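Local coordinates for phiAB6 tailspike (Unidentified phage, PDB 5JS4), which probably recognises and fragments the exopolysaccharide of Acinetobacter baumannii, acting as a trimeric beta-helical tailspike of the phage, at residues L369-Q375 / L392-A398; L422-M428 / S446-K452. All blocks are in the same frame, centred on the assembly; numbering follows the deposited sequence.

How the interactions relate
Both contacts pair successive coils of the right-handed parallel beta-helix at the same corner, where one strand face ends and the chain turns into the next. Interaction 1 (369-375 with 392-398) comes first along the chain and closes before interaction 2 (422-428 with 446-452) opens; their centres lie about 10 Å apart. Segment 392-398 meets 422-428 directly, Ser395 O lying 2.8 Å from Asp424 N and Asn397 O 3.0 Å from His426 N, both probable hydrogen bonds. Through these bonds the four segments stack as consecutive rungs, and the corner continues unbroken along the beta-helix. The strands at 374-379, 398-402, 426-430 and 451-453 are neighbours in one parallel sheet. A malonic acid molecule beside interaction 1 may mark a pocket.

Interaction 1 of 2, residues L369-Q375 / L392-A398; sequences LINFYNQ and LYYSQNA
Segments 369-375 and 392-398 run parallel in two short ladders, Leu369-Ile370 on Leu392-Tyr393 and Asn374 on Ala398, with a one-residue shift in the loops between. The first ladder is held by Tyr393 N to Leu369 O and Asn371 N to Tyr393 O; in the second, Ala398 N donates to Tyr373 O at 3.1 Å and Gln375 N binds Ala398 O. Tyr373 O takes an extra donor from the loop, Asn397 N at 2.9 Å, on the same face of its carbonyl plane as Ala398 N.

Tyr373 presents a ring face to Asn397, whose CB sits 3.5 Å from the ring centroid in a CH-pi contact; the Asn397 amide is stacked nearly parallel to the ring, their planes 7° apart. With CG opposite the backbone N (chi1 -176°), Asn397 also offers an in-plane lone pair of OD1 to Asn374 ND2 at 2.8 Å.

Side-by-side stacking of like residues, here Leu369 CD1 against Leu392 CD2, is characteristic of the right-handed parallel beta-helix, the pectate lyase-like fold of this region. Gln375 reaches back across the corner: NE2 donates to Asn371 O at 2.8 Å and weakly to Tyr393 O, while CD packs on Ser395 CB. One water joins Gln375 OE1 to Ser395 N.

Ile370 CG2 lies 3.5 Å from Tyr394 CD2, and Asn371 OD1 approaches the edge of the same tyrosine ring. A malonic acid molecule, probably from the crystallisation liquor, sits here; Asn371 ND2 binds both it and Cys344 O. A water accepts from Gln396 NE2 within hydrogen-bonding distance of Asn371 OD1 and Tyr394 O.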
ATOM      1  N   LEU A 369     -17.468 -10.915 -17.370  1.00 11.56           N
ATOM      2  CA  LEU A 369     -18.845 -11.363 -17.160  1.00 12.03           C
ATOM      3  C   LEU A 369     -19.806 -10.254 -17.540  1.00 12.79           C
ATOM      4  O   LEU A 369     -19.603  -9.096 -17.171  1.00 12.63           O
ATOM      5  CB  LEU A 369     -19.073 -11.782 -15.710  1.00 12.43           C
ATOM      6  CG  LEU A 369     -18.148 -12.884 -15.182  1.00 12.69           C
ATOM      7  CD1 LEU A 369     -18.481 -13.204 -13.736  1.00 13.05           C
ATOM      8  CD2 LEU A 369     -18.231 -14.148 -16.024  1.00 12.80           C
ATOM      9  N   ILE A 370     -20.849 -10.626 -18.281  1.00 13.23           N
ATOM     10  CA  ILE A 370     -21.762  -9.664 -18.898  1.00 13.45           C
ATOM     11  C   ILE A 370     -23.212 -10.026 -18.572  1.00 13.82           C
ATOM     12  O   ILE A 370     -23.658 -11.140 -18.850  1.00 14.15           O
ATOM     13  CB  ILE A 370     -21.567  -9.611 -20.429  1.00 14.50           C
ATOM     14  CG1 ILE A 370     -20.081  -9.461 -20.796  1.00 14.82           C
ATOM     15  CG2 ILE A 370     -22.358  -8.460 -21.035  1.00 14.84           C
ATOM     16  CD1 ILE A 370     -19.356 -10.768 -21.039  1.00 16.08           C
ATOM     17  N   ASN A 371     -23.939  -9.062 -18.009  1.00 13.76           N
ATOM     18  CA  ASN A 371     -25.312  -9.255 -17.525  1.00 13.65           C
ATOM     19  C   ASN A 371     -25.332 -10.201 -16.317  1.00 14.10           C
ATOM     20  O   ASN A 371     -24.390 -10.191 -15.526  1.00 14.35           O
ATOM     21  CB  ASN A 371     -26.262  -9.693 -18.657  1.00 14.47           C
ATOM     22  CG  ASN A 371     -26.273  -8.716 -19.818  1.00 15.47           C
ATOM     23  OD1 ASN A 371     -26.274  -7.500 -19.620  1.00 17.00           O
ATOM     24  ND2 ASN A 371     -26.282  -9.241 -21.036  1.00 16.36           N
ATOM     25  N   PHE A 372     -26.388 -11.005 -16.181  1.00 13.99           N
ATOM     26  CA  PHE A 372     -26.665 -11.811 -14.982  1.00 13.65           C
ATOM     27  C   PHE A 372     -27.186 -10.953 -13.828  1.00 14.12           C
ATOM     28  O   PHE A 372     -27.033  -9.730 -13.815  1.00 14.39           O
ATOM     29  CB  PHE A 372     -25.451 -12.626 -14.503  1.00 13.86           C
ATOM     30  CG  PHE A 372     -24.975 -13.658 -15.484  1.00 13.40           C
ATOM     31  CD1 PHE A 372     -25.611 -14.889 -15.585  1.00 13.77           C
ATOM     32  CD2 PHE A 372     -23.869 -13.412 -16.287  1.00 13.01           C
ATOM     33  CE1 PHE A 372     -25.163 -15.847 -16.480  1.00 13.45           C
ATOM     34  CE2 PHE A 372     -23.418 -14.365 -17.182  1.00 12.85           C
ATOM     35  CZ  PHE A 372     -24.064 -15.583 -17.281  1.00 13.31           C
ATOM     36  N   TYR A 373     -27.805 -11.621 -12.861  1.00 14.19           N
ATOM     37  CA  TYR A 373     -28.354 -10.974 -11.675  1.00 15.16           C
ATOM     38  C   TYR A 373     -27.221 -10.772 -10.670  1.00 14.86           C
ATOM     39  O   TYR A 373     -26.784  -9.642 -10.440  1.00 14.96           O
ATOM     40  CB  TYR A 373     -29.490 -11.834 -11.109  1.00 16.03           C
ATOM     41  CG  TYR A 373     -30.256 -11.222  -9.964  1.00 16.92           C
ATOM     42  CD1 TYR A 373     -31.157 -10.186 -10.184  1.00 17.20           C
ATOM     43  CD2 TYR A 373     -30.109 -11.703  -8.666  1.00 17.19           C
ATOM     44  CE1 TYR A 373     -31.875  -9.630  -9.138  1.00 18.51           C
ATOM     45  CE2 TYR A 373     -30.822 -11.151  -7.612  1.00 18.27           C
ATOM     46  CZ  TYR A 373     -31.707 -10.118  -7.856  1.00 18.33           C
ATOM     47  OH  TYR A 373     -32.420  -9.567  -6.815  1.00 22.18           O
ATOM     48  N   ASN A 374     -26.749 -11.873 -10.088  1.00 14.97           N
ATOM     49  CA  ASN A 374     -25.472 -11.907  -9.395  1.00 14.59           C
ATOM     50  C   ASN A 374     -24.486 -12.596 -10.319  1.00 14.30           C
ATOM     51  O   ASN A 374     -24.772 -13.671 -10.841  1.00 15.18           O
ATOM     52  CB  ASN A 374     -25.574 -12.676  -8.072  1.00 15.24           C
ATOM     53  CG  ASN A 374     -26.535 -12.033  -7.089  1.00 15.88           C
ATOM     54  OD1 ASN A 374     -27.354 -12.717  -6.468  1.00 18.86           O
ATOM     55  ND2 ASN A 374     -26.438 -10.722  -6.931  1.00 14.43           N
ATOM     56  N   GLN A 375     -23.331 -11.984 -10.544  1.00 13.92           N
ATOM     57  CA  GLN A 375     -22.361 -12.575 -11.457  1.00 14.03           C
ATOM     58  C   GLN A 375     -21.558 -13.660 -10.742  1.00 14.13           C
ATOM     59  O   GLN A 375     -21.559 -14.814 -11.170  1.00 16.20           O
ATOM     60  CB  GLN A 375     -21.494 -11.495 -12.102  1.00 14.11           C
ATOM     61  CG  GLN A 375     -22.289 -10.695 -13.126  1.00 14.39           C
ATOM     62  CD  GLN A 375     -21.566  -9.480 -13.665  1.00 14.08           C
ATOM     63  OE1 GLN A 375     -20.771  -8.850 -12.966  1.00 14.70           O
ATOM     64  NE2 GLN A 375     -21.857  -9.127 -14.912  1.00 14.29           N
ATOM     65  N   LEU A 392     -16.559  -6.735 -15.063  1.00 11.24           N
ATOM     66  CA  LEU A 392     -17.870  -7.176 -14.602  1.00 11.63           C
ATOM     67  C   LEU A 392     -18.906  -6.134 -15.000  1.00 12.18           C
ATOM     68  O   LEU A 392     -19.078  -5.124 -14.320  1.00 12.23           O
ATOM     69  CB  LEU A 392     -17.841  -7.388 -13.083  1.00 11.83           C
ATOM     70  CG  LEU A 392     -16.810  -8.407 -12.580  1.00 12.08           C
ATOM     71  CD1 LEU A 392     -16.875  -8.538 -11.065  1.00 12.23           C
ATOM     72  CD2 LEU A 392     -16.995  -9.767 -13.237  1.00 12.21           C
ATOM     73  N   TYR A 393     -19.583  -6.393 -16.117  1.00 12.50           N
ATOM     74  CA  TYR A 393     -20.438  -5.402 -16.763  1.00 12.77           C
ATOM     75  C   TYR A 393     -21.916  -5.788 -16.696  1.00 13.18           C
ATOM     76  O   TYR A 393     -22.281  -6.945 -16.907  1.00 13.47           O
ATOM     77  CB  TYR A 393     -20.037  -5.235 -18.233  1.00 13.58           C
ATOM     78  CG  TYR A 393     -18.837  -4.342 -18.506  1.00 13.90           C
ATOM     79  CD1 TYR A 393     -17.648  -4.476 -17.787  1.00 14.61           C
ATOM     80  CD2 TYR A 393     -18.876  -3.389 -19.525  1.00 14.50           C
ATOM     81  CE1 TYR A 393     -16.551  -3.672 -18.055  1.00 14.70           C
ATOM     82  CE2 TYR A 393     -17.779  -2.585 -19.802  1.00 15.01           C
ATOM     83  CZ  TYR A 393     -16.618  -2.731 -19.063  1.00 14.89           C
ATOM     84  OH  TYR A 393     -15.523  -1.940 -19.323  1.00 16.43           O
ATOM     85  N   TYR A 394     -22.752  -4.796 -16.406  1.00 13.67           N
ATOM     86  CA  TYR A 394     -24.214  -4.888 -16.555  1.00 14.35           C
ATOM     87  C   TYR A 394     -24.933  -5.851 -15.603  1.00 14.91           C
ATOM     88  O   TYR A 394     -26.051  -6.278 -15.902  1.00 16.22           O
ATOM     89  CB  TYR A 394     -24.617  -5.234 -18.005  1.00 15.37           C
ATOM     90  CG  TYR A 394     -23.823  -4.557 -19.106  1.00 16.05           C
ATOM     91  CD1 TYR A 394     -23.392  -3.239 -18.990  1.00 16.83           C
ATOM     92  CD2 TYR A 394     -23.524  -5.240 -20.280  1.00 16.15           C
ATOM     93  CE1 TYR A 394     -22.671  -2.629 -20.006  1.00 18.22           C
ATOM     94  CE2 TYR A 394     -22.810  -4.641 -21.302  1.00 17.04           C
ATOM     95  CZ  TYR A 394     -22.382  -3.338 -21.162  1.00 17.28           C
ATOM     96  OH  TYR A 394     -21.667  -2.748 -22.179  1.00 19.51           O
ATOM     97  N   SER A 395     -24.335  -6.183 -14.458  1.00 14.90           N
ATOM     98  CA  SER A 395     -25.044  -7.008 -13.471  1.00 15.02           C
ATOM     99  C   SER A 395     -26.310  -6.287 -13.015  1.00 16.05           C
ATOM    100  O   SER A 395     -26.345  -5.060 -12.950  1.00 16.65           O
ATOM    101  CB  SER A 395     -24.168  -7.347 -12.263  1.00 15.73           C
ATOM    102  OG  SER A 395     -23.752  -6.182 -11.580  1.00 16.15           O
ATOM    103  N   GLN A 396     -27.350  -7.052 -12.712  1.00 16.17           N
ATOM    104  CA  GLN A 396     -28.634  -6.468 -12.330  1.00 17.17           C
ATOM    105  C   GLN A 396     -28.748  -6.260 -10.820  1.00 18.08           C
ATOM    106  O   GLN A 396     -29.500  -5.398 -10.369  1.00 20.62           O
ATOM    107  CB  GLN A 396     -29.776  -7.342 -12.847  1.00 18.53           C
ATOM    108  CG  GLN A 396     -29.853  -7.370 -14.369  1.00 19.82           C
ATOM    109  CD  GLN A 396     -30.040  -8.763 -14.943  1.00 19.48           C
ATOM    110  OE1 GLN A 396     -30.444  -9.693 -14.245  1.00 20.34           O
ATOM    111  NE2 GLN A 396     -29.732  -8.916 -16.227  1.00 20.86           N
ATOM    112  N   ASN A 397     -27.999  -7.043 -10.046  1.00 16.88           N
ATOM    113  CA  ASN A 397     -28.027  -6.947  -8.587  1.00 16.50           C
ATOM    114  C   ASN A 397     -26.642  -6.707  -7.994  1.00 16.36           C
ATOM    115  O   ASN A 397     -26.449  -5.777  -7.209  1.00 16.56           O
ATOM    116  CB  ASN A 397     -28.631  -8.216  -7.987  1.00 17.26           C
ATOM    117  CG  ASN A 397     -28.787  -8.132  -6.480  1.00 17.89           C
ATOM    118  OD1 ASN A 397     -28.161  -8.892  -5.735  1.00 19.83           O
ATOM    119  ND2 ASN A 397     -29.611  -7.201  -6.020  1.00 18.14           N
ATOM    120  N   ALA A 398     -25.687  -7.558  -8.357  1.00 15.67           N
ATOM    121  CA  ALA A 398     -24.327  -7.444  -7.836  1.00 14.75           C
ATOM    122  C   ALA A 398     -23.313  -8.136  -8.736  1.00 14.16           C
ATOM    123  O   ALA A 398     -23.614  -9.150  -9.363  1.00 14.73           O
ATOM    124  CB  ALA A 398     -24.247  -8.017  -6.429  1.00 15.60           C
TER
HETATM  125  O   HOH W   1     -28.308  -6.764 -17.589  1.00 25.16           O
HETATM  126  O   HOH W   2     -29.091 -11.435 -17.293  1.00 18.02           O
HETATM  127  O   HOH W   3     -21.540  -6.029 -13.140  1.00 19.33           O

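Interaction 2 of 2, residues L422-M428 / S446-K452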
ATOM      1  N   LEU A 422     -21.738  -0.182 -15.333  1.00 15.32           N
ATOM      2  CA  LEU A 422     -23.140  -0.141 -15.770  1.00 16.08           C
ATOM      3  C   LEU A 422     -24.032  -1.222 -15.147  1.00 15.79           C
ATOM      4  O   LEU A 422     -24.944  -1.748 -15.793  1.00 17.01           O
ATOM      5  CB  LEU A 422     -23.220  -0.140 -17.305  1.00 16.93           C
ATOM      6  CG  LEU A 422     -22.926   1.222 -17.943  1.00 17.83           C
ATOM      7  CD1 LEU A 422     -22.641   1.085 -19.431  1.00 19.21           C
ATOM      8  CD2 LEU A 422     -24.074   2.196 -17.706  1.00 17.68           C
ATOM      9  N   GLY A 423     -23.772  -1.531 -13.878  1.00 15.86           N
ATOM     10  CA  GLY A 423     -24.625  -2.425 -13.107  1.00 15.85           C
ATOM     11  C   GLY A 423     -25.819  -1.687 -12.529  1.00 16.21           C
ATOM     12  O   GLY A 423     -25.701  -0.532 -12.113  1.00 16.44           O
ATOM     13  N   ASP A 424     -26.968  -2.359 -12.490  1.00 16.70           N
ATOM     14  CA  ASP A 424     -28.194  -1.779 -11.932  1.00 16.85           C
ATOM     15  C   ASP A 424     -28.178  -1.749 -10.407  1.00 16.47           C
ATOM     16  O   ASP A 424     -28.984  -1.049  -9.796  1.00 16.69           O
ATOM     17  CB  ASP A 424     -29.428  -2.571 -12.379  1.00 17.74           C
ATOM     18  CG  ASP A 424     -29.580  -2.627 -13.882  1.00 19.66           C
ATOM     19  OD1 ASP A 424     -29.418  -1.580 -14.543  1.00 20.61           O
ATOM     20  OD2 ASP A 424     -29.867  -3.726 -14.403  1.00 22.65           O
ATOM     21  N   GLY A 425     -27.286  -2.530  -9.797  1.00 16.06           N
ATOM     22  CA  GLY A 425     -27.194  -2.620  -8.346  1.00 15.30           C
ATOM     23  C   GLY A 425     -25.814  -2.239  -7.845  1.00 15.22           C
ATOM     24  O   GLY A 425     -25.260  -1.218  -8.252  1.00 15.69           O
ATOM     25  N   HIS A 426     -25.264  -3.073  -6.966  1.00 14.34           N
ATOM     26  CA  HIS A 426     -23.962  -2.819  -6.349  1.00 14.31           C
ATOM     27  C   HIS A 426     -22.830  -3.536  -7.073  1.00 13.78           C
ATOM     28  O   HIS A 426     -23.054  -4.452  -7.864  1.00 14.11           O
ATOM     29  CB  HIS A 426     -23.976  -3.278  -4.888  1.00 15.70           C
ATOM     30  CG  HIS A 426     -24.687  -2.340  -3.967  1.00 17.47           C
ATOM     31  ND1 HIS A 426     -26.057  -2.188  -3.969  1.00 19.00           N
ATOM     32  CD2 HIS A 426     -24.217  -1.510  -3.006  1.00 18.26           C
ATOM     33  CE1 HIS A 426     -26.400  -1.301  -3.052  1.00 20.23           C
ATOM     34  NE2 HIS A 426     -25.302  -0.874  -2.454  1.00 19.33           N
ATOM     35  N   ALA A 427     -21.605  -3.112  -6.786  1.00 13.25           N
ATOM     36  CA  ALA A 427     -20.428  -3.852  -7.217  1.00 12.69           C
ATOM     37  C   ALA A 427     -20.326  -5.146  -6.413  1.00 12.41           C
ATOM     38  O   ALA A 427     -20.255  -6.235  -6.982  1.00 12.55           O
ATOM     39  CB  ALA A 427     -19.175  -3.014  -7.035  1.00 13.01           C
ATOM     40  N   MET A 428     -20.319  -5.007  -5.088  1.00 12.30           N
ATOM     41  CA  MET A 428     -20.213  -6.148  -4.177  1.00 12.75           C
ATOM     42  C   MET A 428     -21.197  -6.010  -3.023  1.00 13.15           C
ATOM     43  O   MET A 428     -21.335  -4.930  -2.450  1.00 13.61           O
ATOM     44  CB  MET A 428     -18.798  -6.250  -3.607  1.00 13.62           C
ATOM     45  CG  MET A 428     -17.711  -6.354  -4.659  1.00 13.82           C
ATOM     46  SD  MET A 428     -16.070  -6.560  -3.946  1.00 15.54           S
ATOM     47  CE  MET A 428     -16.161  -8.217  -3.282  1.00 16.19           C
ATOM     48  N   SER A 446     -20.630   4.076 -13.496  1.00 15.35           N
ATOM     49  CA  SER A 446     -22.082   4.039 -13.682  1.00 16.20           C
ATOM     50  C   SER A 446     -22.720   2.817 -13.015  1.00 15.82           C
ATOM     51  O   SER A 446     -23.473   2.075 -13.643  1.00 16.28           O
ATOM     52  CB  SER A 446     -22.432   4.100 -15.173  1.00 17.30           C
ATOM     53  OG  SER A 446     -21.938   5.295 -15.754  1.00 19.13           O
ATOM     54  N   MET A 447     -22.389   2.608 -11.745  1.00 15.87           N
ATOM     55  CA  MET A 447     -23.049   1.599 -10.918  1.00 15.82           C
ATOM     56  C   MET A 447     -24.127   2.295 -10.089  1.00 16.25           C
ATOM     57  O   MET A 447     -24.214   3.519 -10.090  1.00 17.40           O
ATOM     58  CB  MET A 447     -22.042   0.922  -9.984  1.00 15.40           C
ATOM     59  CG  MET A 447     -20.882   0.223 -10.682  1.00 15.82           C
ATOM     60  SD  MET A 447     -21.356  -1.234 -11.635  1.00 15.29           S
ATOM     61  CE  MET A 447     -21.939  -2.338 -10.351  1.00 15.16           C
ATOM     62  N   ASN A 448     -24.943   1.520  -9.380  1.00 15.84           N
ATOM     63  CA  ASN A 448     -25.908   2.086  -8.429  1.00 16.56           C
ATOM     64  C   ASN A 448     -25.536   1.783  -6.980  1.00 16.25           C
ATOM     65  O   ASN A 448     -26.352   1.927  -6.070  1.00 19.59           O
ATOM     66  CB  ASN A 448     -27.321   1.588  -8.743  1.00 16.86           C
ATOM     67  CG  ASN A 448     -27.980   2.373  -9.860  1.00 18.23           C
ATOM     68  OD1 ASN A 448     -27.659   3.540 -10.086  1.00 18.23           O
ATOM     69  ND2 ASN A 448     -28.910   1.738 -10.564  1.00 19.03           N
ATOM     70  N   GLY A 449     -24.288   1.382  -6.772  1.00 15.57           N
ATOM     71  CA  GLY A 449     -23.783   1.077  -5.443  1.00 14.58           C
ATOM     72  C   GLY A 449     -22.367   0.556  -5.549  1.00 13.47           C
ATOM     73  O   GLY A 449     -21.980   0.015  -6.584  1.00 13.04           O
ATOM     74  N   GLY A 450     -21.594   0.731  -4.482  1.00 13.28           N
ATOM     75  CA  GLY A 450     -20.209   0.269  -4.444  1.00 12.66           C
ATOM     76  C   GLY A 450     -20.104  -1.063  -3.733  1.00 12.96           C
ATOM     77  O   GLY A 450     -20.732  -2.043  -4.145  1.00 12.84           O
ATOM     78  N   ILE A 451     -19.298  -1.095  -2.674  1.00 13.12           N
ATOM     79  CA  ILE A 451     -19.181  -2.259  -1.807  1.00 13.20           C
ATOM     80  C   ILE A 451     -20.076  -2.039  -0.595  1.00 14.09           C
ATOM     81  O   ILE A 451     -19.936  -1.039   0.111  1.00 14.56           O
ATOM     82  CB  ILE A 451     -17.726  -2.468  -1.343  1.00 13.15           C
ATOM     83  CG1 ILE A 451     -16.848  -2.838  -2.542  1.00 13.73           C
ATOM     84  CG2 ILE A 451     -17.641  -3.553  -0.273  1.00 13.75           C
ATOM     85  CD1 ILE A 451     -15.366  -2.649  -2.302  1.00 14.31           C
ATOM     86  N   LYS A 452     -20.991  -2.979  -0.365  1.00 14.75           N
ATOM     87  CA  LYS A 452     -21.895  -2.932   0.775  1.00 14.96           C
ATOM     88  C   LYS A 452     -21.641  -4.139   1.672  1.00 13.81           C
ATOM     89  O   LYS A 452     -21.470  -5.256   1.185  1.00 14.25           O
ATOM     90  CB  LYS A 452     -23.350  -2.915   0.304  1.00 15.95           C
ATOM     91  CG  LYS A 452     -24.371  -2.762   1.422  1.00 16.81           C
ATOM     92  CD  LYS A 452     -25.789  -2.794   0.877  1.00 18.85           C
ATOM     93  CE  LYS A 452     -26.810  -2.656   1.991  1.00 20.23           C
ATOM     94  NZ  LYS A 452     -28.202  -2.618   1.464  1.00 22.21           N
TER
HETATM   95  O   HOH W   4     -30.432   0.895 -13.389  1.00 28.06           O
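Met447 folds back against Gly423 and His426 at a corner of the parallel beta-helix, where segments 422-428 and 446-452 are successive coils. Its chain bends at chi2 (-68°) and chi3 (-65°), which brings SD to 3.3 Å from Gly423 N, a weak N-H...S hydrogen bond, and CE to 3.4 Å from His426 O. CE also lies loosely near Ala427 CB, and Phe420 of the neighbouring strand packs on the same methionine.

His426 can be followed outward. CB lies against Gly450 O, which is at the edge of the imidazole. CG and CD2 pass over Gly449 CA, which approaches one ring face 3.8 Å from the centroid, a CH-pi contact made by a glycine with no side chain to intervene. CD2 then meets Lys452 CB, and NE2 comes near Lys452 CD before ending in a hydrogen bond to Glu479.

Past His426 the strands form a parallel bridge at Met428 and Ile451. Ala427 N donates to Gly449 O and, weakly, to Gly450 O. Met428 N also bonds to Gly450 O, and Lys452 N completes the ladder at Met428 O. On the inner side of this parallel bridge Met428 and Ile451 point the same way, SD against CG1, with Phe439 touching both.

At the other end Asn448 spans the turn. Its backbone N binds Gly425 O, while OD1 accepts from Thr471 N and Ala472 N of the following coil. Asp424 is salt-bridged to Lys470. The Asn448 ND2 donates to Asp424 O at 2.9 Å, approaching from above that carbonyl's plane, 49° out of it.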